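Uncharacterized protein (Bacteroides caccae, PDB 3NO2) is of unknown function, folds as a six-bladed beta-propeller and binds a citrate, probably from the crystallisation liquor, which may mark a pocket. Local coordinates at residues K35-N40 and I50-S55; W69-P74 and T100-N105; A75-Q80 and V92-H97. All coordinates share one frame; numbering follows the deposited sequence. Where two conformers were deposited one is given.

Contact 1 (K35-N40 and I50-S55)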
ATOM      1  N   LYS A  35      17.680  -5.991   9.229  1.00  9.83           N
ATOM      2  CA  LYS A  35      18.168  -4.669   9.530  1.00 11.59           C
ATOM      3  C   LYS A  35      18.249  -3.821   8.303  1.00  8.60           C
ATOM      4  O   LYS A  35      18.859  -4.167   7.282  1.00 10.53           O
ATOM      5  CB  LYS A  35      19.558  -4.768  10.165  1.00 13.69           C
ATOM      6  CG  LYS A  35      20.097  -3.434  10.650  1.00 20.76           C
ATOM      7  CD  LYS A  35      21.483  -3.574  11.298  1.00 26.95           C
ATOM      8  CE  LYS A  35      22.043  -2.210  11.758  1.00 36.92           C
ATOM      9  NZ  LYS A  35      23.484  -2.346  12.198  1.00 37.85           N
ATOM     10  N   GLY A  36      17.610  -2.646   8.375  1.00 11.12           N
ATOM     11  CA  GLY A  36      17.587  -1.730   7.249  1.00 12.65           C
ATOM     12  C   GLY A  36      16.403  -1.929   6.306  1.00 12.14           C
ATOM     13  O   GLY A  36      16.202  -1.117   5.375  1.00 14.52           O
ATOM     14  N   TRP A  37      15.627  -2.991   6.504  1.00  9.02           N
ATOM     15  CA  TRP A  37      14.464  -3.237   5.661  1.00  8.63           C
ATOM     16  C   TRP A  37      13.279  -2.382   6.116  1.00  8.60           C
ATOM     17  O   TRP A  37      13.150  -2.039   7.287  1.00 10.93           O
ATOM     18  CB  TRP A  37      14.096  -4.728   5.673  1.00  8.23           C
ATOM     19  CG  TRP A  37      15.040  -5.603   4.916  1.00  7.55           C
ATOM     20  CD1 TRP A  37      16.314  -5.275   4.496  1.00  8.23           C
ATOM     21  CD2 TRP A  37      14.851  -6.973   4.546  1.00  7.74           C
ATOM     22  NE1 TRP A  37      16.898  -6.333   3.881  1.00  8.65           N
ATOM     23  CE2 TRP A  37      16.022  -7.383   3.876  1.00  8.69           C
ATOM     24  CE3 TRP A  37      13.792  -7.882   4.648  1.00  7.00           C
ATOM     25  CZ2 TRP A  37      16.173  -8.681   3.351  1.00  9.43           C
ATOM     26  CZ3 TRP A  37      13.954  -9.151   4.131  1.00  9.12           C
ATOM     27  CH2 TRP A  37      15.119  -9.540   3.486  1.00 10.11           C
ATOM     28  N   GLU A  38      12.442  -1.979   5.181  1.00  6.84           N
ATOM     29  CA  GLU A  38      11.250  -1.212   5.451  1.00  6.14           C
ATOM     30  C   GLU A  38      10.178  -1.758   4.542  1.00  6.11           C
ATOM     31  O   GLU A  38      10.351  -1.688   3.311  1.00  5.34           O
ATOM     32  CB  GLU A  38      11.435   0.284   5.169  1.00  5.85           C
ATOM     33  CG  GLU A  38      10.220   1.126   5.503  1.00  6.00           C
ATOM     34  CD  GLU A  38      10.201   2.526   4.974  1.00  6.56           C
ATOM     35  OE1 GLU A  38      10.945   2.875   4.022  1.00  7.60           O
ATOM     36  OE2 GLU A  38       9.340   3.307   5.480  1.00  7.06           O
ATOM     37  N   CYS A  39       9.089  -2.288   5.102  1.00  5.52           N
ATOM     38  CA  CYS A  39       7.994  -2.873   4.338  1.00  5.00           C
ATOM     39  C   CYS A  39       6.766  -1.994   4.350  1.00  6.85           C
ATOM     40  O   CYS A  39       6.125  -1.804   5.385  1.00  6.42           O
ATOM     41  CB  CYS A  39       7.627  -4.254   4.858  1.00  5.02           C
ATOM     42  SG  CYS A  39       6.215  -4.972   4.008  1.00  6.68           S
ATOM     43  N   ASN A  40       6.474  -1.416   3.176  1.00  5.42           N
ATOM     44  CA  ASN A  40       5.235  -0.652   2.923  1.00  4.80           C
ATOM     45  C   ASN A  40       4.277  -1.300   1.954  1.00  4.77           C
ATOM     46  O   ASN A  40       3.258  -0.687   1.662  1.00  5.40           O
ATOM     47  CB  ASN A  40       5.570   0.772   2.467  1.00  5.31           C
ATOM     48  CG  ASN A  40       6.104   1.632   3.607  1.00  5.54           C
ATOM     49  OD1 ASN A  40       5.371   1.871   4.611  1.00  6.75           O
ATOM     50  ND2 ASN A  40       7.335   2.134   3.481  1.00  6.22           N
ATOM     51  N   ILE A  50       3.124 -15.204  -0.916  1.00  7.97           N
ATOM     52  CA  ILE A  50       3.252 -13.912  -0.254  1.00  7.88           C
ATOM     53  C   ILE A  50       4.337 -13.093  -0.961  1.00  8.34           C
ATOM     54  O   ILE A  50       5.471 -13.552  -1.115  1.00  8.67           O
ATOM     55  CB  ILE A  50       3.626 -14.126   1.208  1.00  8.94           C
ATOM     56  CG1 ILE A  50       2.438 -14.730   1.951  1.00  9.63           C
ATOM     57  CG2 ILE A  50       4.032 -12.810   1.879  1.00 10.57           C
ATOM     58  CD1 ILE A  50       2.865 -15.521   3.174  1.00 15.17           C
ATOM     59  N   LEU A  51       3.975 -11.887  -1.418  1.00  7.72           N
ATOM     60  CA  LEU A  51       4.873 -10.943  -2.069  1.00  6.58           C
ATOM     61  C   LEU A  51       5.051  -9.748  -1.120  1.00  6.49           C
ATOM     62  O   LEU A  51       4.052  -9.272  -0.542  1.00  7.16           O
ATOM     63  CB  LEU A  51       4.210 -10.435  -3.355  1.00  8.00           C
ATOM     64  CG  LEU A  51       4.904  -9.286  -4.082  1.00  8.26           C
ATOM     65  CD1 LEU A  51       6.296  -9.668  -4.644  1.00 11.10           C
ATOM     66  CD2 LEU A  51       3.979  -8.750  -5.204  1.00  9.23           C
ATOM     67  N   PHE A  52       6.271  -9.273  -0.936  1.00  6.21           N
ATOM     68  CA  PHE A  52       6.464  -8.043  -0.163  1.00  5.92           C
ATOM     69  C   PHE A  52       7.636  -7.272  -0.664  1.00  6.94           C
ATOM     70  O   PHE A  52       8.631  -7.849  -1.125  1.00  6.96           O
ATOM     71  CB  PHE A  52       6.566  -8.322   1.365  1.00  5.43           C
ATOM     72  CG  PHE A  52       7.773  -9.102   1.817  1.00  7.16           C
ATOM     73  CD1 PHE A  52       7.804 -10.487   1.740  1.00  7.17           C
ATOM     74  CD2 PHE A  52       8.859  -8.449   2.305  1.00  7.67           C
ATOM     75  CE1 PHE A  52       8.921 -11.172   2.184  1.00  7.87           C
ATOM     76  CE2 PHE A  52       9.978  -9.130   2.743  1.00  7.51           C
ATOM     77  CZ  PHE A  52      10.014 -10.493   2.662  1.00  8.67           C
ATOM     78  N   SER A  53       7.577  -5.956  -0.484  1.00  5.64           N
ATOM     79  CA  SER A  53       8.731  -5.087  -0.677  1.00  5.64           C
ATOM     80  C   SER A  53       9.360  -4.799   0.661  1.00  5.77           C
ATOM     81  O   SER A  53       8.695  -4.786   1.724  1.00  6.09           O
ATOM     82  CB  SER A  53       8.411  -3.779  -1.393  1.00  6.84           C
ATOM     83  OG  SER A  53       7.485  -3.003  -0.676  1.00  7.29           O
ATOM     84  N   TYR A  54      10.656  -4.532   0.615  0.50  5.85           N
ATOM     85  CA  TYR A  54      11.416  -4.321   1.826  0.50  6.48           C
ATOM     86  C   TYR A  54      12.503  -3.253   1.713  0.50  6.63           C
ATOM     87  O   TYR A  54      13.441  -3.208   2.519  0.50  6.88           O
ATOM     88  CB  TYR A  54      11.949  -5.637   2.377  0.50  6.43           C
ATOM     89  CG  TYR A  54      12.892  -6.427   1.497  0.50  7.47           C
ATOM     90  CD1 TYR A  54      14.252  -6.229   1.577  0.50  5.86           C
ATOM     91  CD2 TYR A  54      12.435  -7.434   0.667  0.50  5.94           C
ATOM     92  CE1 TYR A  54      15.142  -6.967   0.812  0.50  8.44           C
ATOM     93  CE2 TYR A  54      13.331  -8.192  -0.114  0.50  6.13           C
ATOM     94  CZ  TYR A  54      14.670  -7.926  -0.034  0.50  8.47           C
ATOM     95  OH  TYR A  54      15.586  -8.660  -0.753  0.50  8.90           O
ATOM     96  N   SER A  55      12.330  -2.365   0.723  1.00  5.55           N
ATOM     97  CA  SER A  55      13.221  -1.216   0.462  1.00  6.60           C
ATOM     98  C   SER A  55      14.473  -1.627  -0.258  1.00  5.45           C
ATOM     99  O   SER A  55      14.779  -1.141  -1.359  1.00  6.61           O
ATOM    100  CB  SER A  55      13.503  -0.366   1.715  1.00  7.40           C
ATOM    101  OG  SER A  55      13.998   0.909   1.292  1.00  7.76           O
TER
HETATM  102  O   HOH W   1       8.613  -1.261   1.236  1.00  6.43           O
HETATM  103  O   HOH W   2      13.594   2.495   3.484  1.00  9.01           O

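Contact 2 (W69-P74 and T100-N105)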
ATOM      1  N   TRP A  69      11.520 -16.167  -5.353  1.00  9.99           N
ATOM      2  CA  TRP A  69      12.333 -15.272  -6.151  1.00 10.03           C
ATOM      3  C   TRP A  69      12.519 -13.964  -5.396  1.00  9.05           C
ATOM      4  O   TRP A  69      11.771 -13.668  -4.478  1.00  7.80           O
ATOM      5  CB  TRP A  69      11.733 -14.995  -7.532  1.00 11.06           C
ATOM      6  CG  TRP A  69      10.357 -14.446  -7.648  1.00  9.29           C
ATOM      7  CD1 TRP A  69       9.241 -15.149  -7.939  1.00 13.39           C
ATOM      8  CD2 TRP A  69       9.941 -13.081  -7.530  1.00  9.60           C
ATOM      9  NE1 TRP A  69       8.178 -14.333  -8.029  1.00 13.89           N
ATOM     10  CE2 TRP A  69       8.558 -13.035  -7.783  1.00 12.18           C
ATOM     11  CE3 TRP A  69      10.610 -11.875  -7.244  1.00 10.76           C
ATOM     12  CZ2 TRP A  69       7.835 -11.834  -7.748  1.00 12.10           C
ATOM     13  CZ3 TRP A  69       9.884 -10.692  -7.229  1.00 12.53           C
ATOM     14  CH2 TRP A  69       8.497 -10.698  -7.442  1.00 11.50           C
ATOM     15  N   ASN A  70      13.518 -13.206  -5.831  1.00  9.20           N
ATOM     16  CA  ASN A  70      13.909 -11.942  -5.200  1.00  7.96           C
ATOM     17  C   ASN A  70      14.444 -11.025  -6.268  1.00  8.50           C
ATOM     18  O   ASN A  70      15.163 -11.469  -7.200  1.00  9.66           O
ATOM     19  CB  ASN A  70      15.021 -12.187  -4.190  1.00  8.91           C
ATOM     20  CG  ASN A  70      15.441 -10.965  -3.468  1.00  9.82           C
ATOM     21  OD1 ASN A  70      14.639 -10.398  -2.718  1.00  9.70           O
ATOM     22  ND2 ASN A  70      16.667 -10.492  -3.684  1.00 10.99           N
ATOM     23  N   ILE A  71      14.106  -9.748  -6.171  1.00  6.60           N
ATOM     24  CA  ILE A  71      14.702  -8.694  -6.996  1.00  6.90           C
ATOM     25  C   ILE A  71      15.267  -7.627  -6.076  1.00  8.31           C
ATOM     26  O   ILE A  71      14.529  -7.051  -5.258  1.00  7.31           O
ATOM     27  CB  ILE A  71      13.691  -8.099  -7.957  1.00  8.79           C
ATOM     28  CG1 ILE A  71      13.174  -9.190  -8.908  1.00  9.14           C
ATOM     29  CG2 ILE A  71      14.342  -6.876  -8.735  1.00  9.20           C
ATOM     30  CD1 ILE A  71      12.005  -8.674  -9.842  1.00 13.02           C
ATOM     31  N   ALA A  72      16.562  -7.349  -6.176  1.00  8.35           N
ATOM     32  CA  ALA A  72      17.203  -6.296  -5.414  1.00  9.69           C
ATOM     33  C   ALA A  72      16.962  -4.933  -6.030  1.00  9.74           C
ATOM     34  O   ALA A  72      16.978  -4.774  -7.275  1.00 13.41           O
ATOM     35  CB  ALA A  72      18.710  -6.584  -5.325  1.00 12.31           C
ATOM     36  N   ALA A  73      16.737  -3.914  -5.206  1.00  7.55           N
ATOM     37  CA  ALA A  73      16.820  -2.532  -5.658  1.00  8.83           C
ATOM     38  C   ALA A  73      18.292  -2.159  -5.860  1.00  8.93           C
ATOM     39  O   ALA A  73      19.139  -2.590  -5.078  1.00 10.29           O
ATOM     40  CB  ALA A  73      16.202  -1.607  -4.676  1.00 11.62           C
ATOM     41  N   PRO A  74      18.594  -1.332  -6.852  1.00  7.04           N
ATOM     42  CA  PRO A  74      19.959  -0.833  -6.964  1.00  7.59           C
ATOM     43  C   PRO A  74      20.371   0.016  -5.782  1.00  8.55           C
ATOM     44  O   PRO A  74      19.531   0.494  -5.044  1.00  8.47           O
ATOM     45  CB  PRO A  74      19.919   0.010  -8.262  1.00 11.29           C
ATOM     46  CG  PRO A  74      18.768  -0.522  -9.031  1.00 10.49           C
ATOM     47  CD  PRO A  74      17.756  -0.905  -7.981  1.00  8.94           C
ATOM     48  N   THR A 100      11.777   3.046 -11.231  1.00  6.53           N
ATOM     49  CA  THR A 100      11.607   1.886 -12.125  1.00  6.32           C
ATOM     50  C   THR A 100      10.432   1.041 -11.651  1.00  6.58           C
ATOM     51  O   THR A 100      10.324   0.715 -10.469  1.00  6.78           O
ATOM     52  CB  THR A 100      12.866   1.030 -12.120  1.00  6.98           C
ATOM     53  OG1 THR A 100      13.991   1.840 -12.528  1.00  6.99           O
ATOM     54  CG2 THR A 100      12.759  -0.135 -13.058  1.00  7.16           C
ATOM     55  N   ILE A 101       9.567   0.671 -12.592  1.00  6.43           N
ATOM     56  CA  ILE A 101       8.458  -0.255 -12.400  1.00  6.17           C
ATOM     57  C   ILE A 101       8.759  -1.524 -13.187  1.00  6.89           C
ATOM     58  O   ILE A 101       9.201  -1.448 -14.350  1.00  7.39           O
ATOM     59  CB  ILE A 101       7.154   0.380 -12.911  1.00  6.88           C
ATOM     60  CG1 ILE A 101       6.786   1.618 -12.109  1.00  8.55           C
ATOM     61  CG2 ILE A 101       5.998  -0.647 -12.945  1.00  7.88           C
ATOM     62  CD1 ILE A 101       5.783   2.553 -12.836  1.00  9.41           C
ATOM     63  N   LEU A 102       8.556  -2.674 -12.577  1.00  6.03           N
ATOM     64  CA  LEU A 102       8.678  -3.987 -13.232  1.00  6.18           C
ATOM     65  C   LEU A 102       7.400  -4.760 -13.026  1.00  7.63           C
ATOM     66  O   LEU A 102       6.838  -4.798 -11.918  1.00  7.99           O
ATOM     67  CB  LEU A 102       9.824  -4.784 -12.625  1.00  7.23           C
ATOM     68  CG  LEU A 102      11.218  -4.157 -12.633  1.00  6.25           C
ATOM     69  CD1 LEU A 102      12.173  -5.047 -11.785  1.00 10.05           C
ATOM     70  CD2 LEU A 102      11.744  -3.954 -14.109  1.00  8.51           C
ATOM     71  N   GLU A 103       6.935  -5.422 -14.084  1.00  7.20           N
ATOM     72  CA  GLU A 103       5.936  -6.486 -13.951  1.00  8.01           C
ATOM     73  C   GLU A 103       6.687  -7.792 -14.037  1.00  6.83           C
ATOM     74  O   GLU A 103       7.602  -7.935 -14.857  1.00  7.97           O
ATOM     75  CB  GLU A 103       4.840  -6.359 -15.021  1.00  8.09           C
ATOM     76  CG  GLU A 103       4.061  -5.087 -14.836  1.00  8.34           C
ATOM     77  CD  GLU A 103       2.898  -4.889 -15.751  1.00 11.26           C
ATOM     78  OE1 GLU A 103       2.447  -5.879 -16.374  1.00 14.87           O
ATOM     79  OE2 GLU A 103       2.387  -3.747 -15.834  1.00 11.34           O
ATOM     80  N   VAL A 104       6.336  -8.742 -13.196  1.00  7.73           N
ATOM     81  CA  VAL A 104       7.162  -9.929 -12.953  1.00  8.36           C
ATOM     82  C   VAL A 104       6.235 -11.136 -12.864  1.00 10.05           C
ATOM     83  O   VAL A 104       5.141 -11.052 -12.291  1.00 10.76           O
ATOM     84  CB  VAL A 104       7.951  -9.804 -11.627  1.00  9.73           C
ATOM     85  CG1 VAL A 104       8.860 -10.992 -11.349  1.00 13.38           C
ATOM     86  CG2 VAL A 104       8.772  -8.464 -11.638  1.00 10.90           C
ATOM     87  N   ASN A 105       6.607 -12.258 -13.466  1.00  8.81           N
ATOM     88  CA  ASN A 105       5.793 -13.458 -13.347  1.00 10.61           C
ATOM     89  C   ASN A 105       6.119 -14.217 -12.079  1.00 11.02           C
ATOM     90  O   ASN A 105       7.012 -13.811 -11.312  1.00 10.77           O
ATOM     91  CB  ASN A 105       5.866 -14.331 -14.637  1.00 11.05           C
ATOM     92  CG  ASN A 105       7.186 -14.948 -14.863  1.00 10.61           C
ATOM     93  OD1 ASN A 105       8.077 -15.017 -14.002  1.00 11.00           O
ATOM     94  ND2 ASN A 105       7.378 -15.426 -16.134  1.00 13.03           N
TER

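Contact 3 (A75-Q80 and V92-H97)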
ATOM      1  N   ALA A  75      21.674   0.195  -5.564  0.60  8.24           N
ATOM      2  CA  ALA A  75      22.141   0.971  -4.426  0.60  7.50           C
ATOM      3  C   ALA A  75      21.486   2.341  -4.352  0.60  5.85           C
ATOM      4  O   ALA A  75      21.414   3.076  -5.357  0.60  8.65           O
ATOM      5  CB  ALA A  75      23.698   1.125  -4.479  0.60  6.36           C
ATOM      6  N   GLY A  76      21.021   2.703  -3.170  0.60  7.70           N
ATOM      7  CA  GLY A  76      20.393   3.997  -2.923  0.60 10.71           C
ATOM      8  C   GLY A  76      18.941   4.068  -3.367  0.60  9.06           C
ATOM      9  O   GLY A  76      18.260   5.063  -3.078  0.60 12.36           O
ATOM     10  N   CYS A  77      18.461   3.044  -4.097  0.60  7.28           N
ATOM     11  CA  CYS A  77      17.056   2.997  -4.544  0.60  6.37           C
ATOM     12  C   CYS A  77      16.239   2.398  -3.417  0.60  6.93           C
ATOM     13  O   CYS A  77      16.781   1.783  -2.487  0.60  7.36           O
ATOM     14  CB  CYS A  77      16.900   2.180  -5.817  0.60  5.93           C
ATOM     15  SG  CYS A  77      17.650   2.930  -7.305  0.60  5.92           S
ATOM     16  N   GLU A  78      14.924   2.556  -3.479  1.00  6.55           N
ATOM     17  CA  GLU A  78      14.039   1.986  -2.470  1.00  6.52           C
ATOM     18  C   GLU A  78      12.880   1.289  -3.152  1.00  5.63           C
ATOM     19  O   GLU A  78      11.961   1.909  -3.745  1.00  6.35           O
ATOM     20  CB  GLU A  78      13.503   3.051  -1.527  1.00  6.91           C
ATOM     21  CG  GLU A  78      14.573   3.799  -0.749  1.00  6.87           C
ATOM     22  CD  GLU A  78      14.007   4.696   0.336  1.00  7.27           C
ATOM     23  OE1 GLU A  78      12.793   4.696   0.579  1.00  7.64           O
ATOM     24  OE2 GLU A  78      14.838   5.408   0.968  1.00  9.91           O
HETATM   25  N   MSE A  79      12.835  -0.037  -3.027  1.00  5.19           N
HETATM   26  CA  MSE A  79      11.725  -0.829  -3.525  1.00  5.83           C
HETATM   27  C   MSE A  79      10.580  -0.677  -2.528  1.00  5.68           C
HETATM   28  O   MSE A  79      10.644  -1.195  -1.406  1.00  6.84           O
HETATM   29  CB  MSE A  79      12.149  -2.300  -3.598  1.00  5.89           C
HETATM   30  CG  MSE A  79      11.149  -3.136  -4.321  1.00  5.59           C
HETATM   31 SE   MSE A  79      11.263  -3.089  -6.271  0.75  5.09          SE
HETATM   32  CE  MSE A  79      12.662  -4.358  -6.501  1.00  8.89           C
ATOM     33  N   GLN A  80       9.513  -0.010  -2.959  1.00  5.00           N
ATOM     34  CA  GLN A  80       8.409   0.332  -2.079  1.00  4.61           C
ATOM     35  C   GLN A  80       7.050  -0.158  -2.560  1.00  4.80           C
ATOM     36  O   GLN A  80       6.133  -0.172  -1.745  1.00  5.70           O
ATOM     37  CB  GLN A  80       8.328   1.833  -1.834  1.00  5.15           C
ATOM     38  CG  GLN A  80       9.527   2.424  -1.104  1.00  5.53           C
ATOM     39  CD  GLN A  80       9.540   2.225   0.384  1.00  5.04           C
ATOM     40  OE1 GLN A  80       8.717   1.533   0.947  1.00  6.11           O
ATOM     41  NE2 GLN A  80      10.533   2.812   1.035  1.00  6.38           N
ATOM     42  N   VAL A  92       6.141  -4.574  -9.113  1.00  6.35           N
ATOM     43  CA  VAL A  92       7.039  -4.022  -8.099  1.00  5.73           C
ATOM     44  C   VAL A  92       7.641  -2.736  -8.614  1.00  6.17           C
ATOM     45  O   VAL A  92       7.683  -2.497  -9.821  1.00  7.01           O
ATOM     46  CB  VAL A  92       8.120  -5.008  -7.684  1.00  5.98           C
ATOM     47  CG1 VAL A  92       7.515  -6.319  -7.105  1.00  8.02           C
ATOM     48  CG2 VAL A  92       9.118  -5.304  -8.835  1.00  7.87           C
ATOM     49  N   ALA A  93       8.160  -1.879  -7.755  1.00  5.26           N
ATOM     50  CA  ALA A  93       8.742  -0.622  -8.201  1.00  5.82           C
ATOM     51  C   ALA A  93       9.693  -0.051  -7.160  1.00  5.44           C
ATOM     52  O   ALA A  93       9.426  -0.163  -5.963  1.00  5.02           O
ATOM     53  CB  ALA A  93       7.657   0.443  -8.560  1.00  5.97           C
ATOM     54  N   TRP A  94      10.746   0.615  -7.646  1.00  4.74           N
ATOM     55  CA  TRP A  94      11.681   1.304  -6.794  1.00  4.92           C
ATOM     56  C   TRP A  94      11.772   2.785  -7.101  1.00  5.51           C
ATOM     57  O   TRP A  94      11.794   3.241  -8.247  1.00  5.89           O
ATOM     58  CB  TRP A  94      13.066   0.640  -6.769  1.00  5.68           C
ATOM     59  CG  TRP A  94      13.929   0.719  -7.982  1.00  5.29           C
ATOM     60  CD1 TRP A  94      14.591   1.798  -8.489  1.00  6.93           C
ATOM     61  CD2 TRP A  94      14.291  -0.392  -8.823  1.00  5.95           C
ATOM     62  NE1 TRP A  94      15.327   1.437  -9.587  1.00  7.22           N
ATOM     63  CE2 TRP A  94      15.171   0.094  -9.798  1.00  6.20           C
ATOM     64  CE3 TRP A  94      13.966  -1.743  -8.814  1.00  6.55           C
ATOM     65  CZ2 TRP A  94      15.724  -0.741 -10.778  1.00  7.74           C
ATOM     66  CZ3 TRP A  94      14.549  -2.587  -9.789  1.00  9.01           C
ATOM     67  CH2 TRP A  94      15.389  -2.056 -10.749  1.00  8.59           C
ATOM     68  N   CYS A  95      11.851   3.554  -6.015  1.00  5.55           N
ATOM     69  CA  CYS A  95      12.221   4.949  -6.038  1.00  6.02           C
ATOM     70  C   CYS A  95      13.681   5.075  -6.376  1.00  5.92           C
ATOM     71  O   CYS A  95      14.499   4.261  -5.916  1.00  6.81           O
ATOM     72  CB  CYS A  95      11.975   5.572  -4.665  1.00  5.60           C
ATOM     73  SG  CYS A  95      10.244   5.309  -4.087  1.00  6.31           S
ATOM     74  N   GLY A  96      14.028   6.068  -7.170  1.00  5.47           N
ATOM     75  CA  GLY A  96      15.432   6.275  -7.548  1.00  5.86           C
ATOM     76  C   GLY A  96      15.539   7.223  -8.713  1.00  7.43           C
ATOM     77  O   GLY A  96      14.690   8.114  -8.922  1.00  7.39           O
ATOM     78  N   HIS A  97      16.612   7.031  -9.492  1.00  8.34           N
ATOM     79  CA  HIS A  97      16.975   7.910 -10.634  1.00  7.40           C
ATOM     80  C   HIS A  97      17.557   7.042 -11.751  1.00  9.26           C
ATOM     81  O   HIS A  97      18.792   6.864 -11.809  1.00 10.40           O
ATOM     82  CB  HIS A  97      17.964   8.979 -10.179  1.00  8.50           C
ATOM     83  CG  HIS A  97      17.364   9.891  -9.163  1.00  8.67           C
ATOM     84  ND1 HIS A  97      16.343  10.750  -9.485  1.00  8.67           N
ATOM     85  CD2 HIS A  97      17.589  10.044  -7.837  1.00  8.85           C
ATOM     86  CE1 HIS A  97      15.947  11.387  -8.404  1.00 10.02           C
ATOM     87  NE2 HIS A  97      16.680  10.983  -7.389  1.00  8.35           N
TER

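Contact 1 (K35-N40 and I50-S55)
In this six-bladed beta-propeller, the loop that carries the chain from strand 26-32 of one blade to strand 41-44 of the next lays W37, E38 and C39 against the end of strand 50-53. One backbone hydrogen bond joins the two, from E38 N to Y54 O (3.1 Å, 162° at the hydrogen). CA-H...O contacts flank it, among them Y54 CA to E38 O at 3.2 Å and C39 CA to S53 O at 3.3 Å. W37 and Y54 point the same way, and their six-membered rings stack face to face with planes 28° apart. Y54 was modelled in two conformers and some carbon-carbon approaches are too short to be real, so the exact overlap is doubtful. Past the stack, W37 CZ3 comes to the edge of the F52 ring, near its plane, at 4.2 Å from CE2. C39 SG, anti to its own N (chi1 177°), packs against F52 CB.

On the polar side a water accepts from N40 N and lies within bonding distance of E38 O and, at 2.8 Å, of S53 OG, with more acceptors near it than protons. A second water donates to E38 OE1 at 2.7 Å and pairs with S55 OG. The extended E38 chain carries its carboxylate to N40, whose ND2 meets OE2 from above the carboxylate plane at 3.1 Å. Q80 supplies a further donor to E38 OE1, while S12 and the bound citrate take up OE2. Q80 also accepts from N40 ND2, so it bridges the two side chains and probably holds them in place. An aromatic stack on one flank and a network of polar side chains and waters on the other thus fasten the connection between successive propeller blades, beside a bound citrate that may mark a pocket.

Contact 2 (W69-P74 and T100-N105)
W69 has CG between its backbone N and carbonyl carbon (chi1 56°), which turns the indole toward V104, and V104 in turn presents CG1, anti to its own N (chi1 -178°), to the ring. The two residues belong to neighbouring blades of the beta-propeller: W69 lies on strand 67-72, the last of one blade, and V104 on strand 99-104, the third of the next. The strands run nearly antiparallel, with segment axes 10.9 Å apart, so that they meet through side chains, with no hydrogen bond between them. V104 CG1 makes a CH-pi contact with one face of W69, 4.0 Å from the centroid of the six-membered ring and 16° off its normal. V104 CG2 takes the neighbouring partner, reaching tip to tip toward I71 CD1 at 3.7 Å. I71 CD1 also touches L102 CD1 at 4.1 Å, where the two side chains pass at a slant. The two methyls of V104 thus divide between the indole and I71, and the contact between these two segments is largely apolar. At its end, the pyrrole nitrogen NE1 of W69 approaches the backbone O of N105 to 3.5 Å without forming a hydrogen bond.

Contact 3 (A75-Q80 and V92-H97)
M79, a selenomethionine, crosses to W94 within the hairpin of strands 78-84 and 90-95, the first two strands of a propeller blade. The two residues form an antiparallel non-hydrogen-bonded pair, with both side chains on one face of the sheet. From M79 CB, 4.2 Å from A93 O, the chain starts anti to its backbone N (chi1 -170°), bringing CG to 3.8 Å from A93 O. Bends at chi2 and chi3 then set SE over the A93 carbonyl, 3.5 Å from A93 C; SE also lies 3.9 Å from V92 CB. The terminal CE meets the indole at its edge, near the ring plane, 3.7 Å from W94 CE3, and SE lies at the same edge in a Met-aromatic contact. The pyrrole end of W94 is met obliquely by C77 SG, a sulfur-aromatic contact made less certain by the two conformers of C77.

Backbone bonds hold this register: E78 and C95 bond to each other in both directions, and Q80 N donates to A93 O. On the face that carries E78, the carboxylate has H124 as a further partner on OE1. While Q80 OE1 is taken by N40, Q80 NE2 donates to that same E78 OE1 at 3.0 Å, on its anti side.

In the fold
From the N terminus, contact 1 comes first: residues 35-40 and 50-55 close a short loop around strand 41-44, joining the connection from the preceding blade to the blade of residues 41-72. It is complete before contact 2 opens at W69. Contact 2 spans the passage to the next blade, and contact 3, the opening hairpin of that blade, is nested inside its loop. T100 pairs with W94 through the backbone, making strands 90-95 and 99-104 neighbours in one sheet, and P74 packs on W94 from the connecting loop. Contact 1 reaches contact 3 through a probable hydrogen bond from M79 N to S55 O, binding adjacent blades together, and contact 2 where L51 packs on W69.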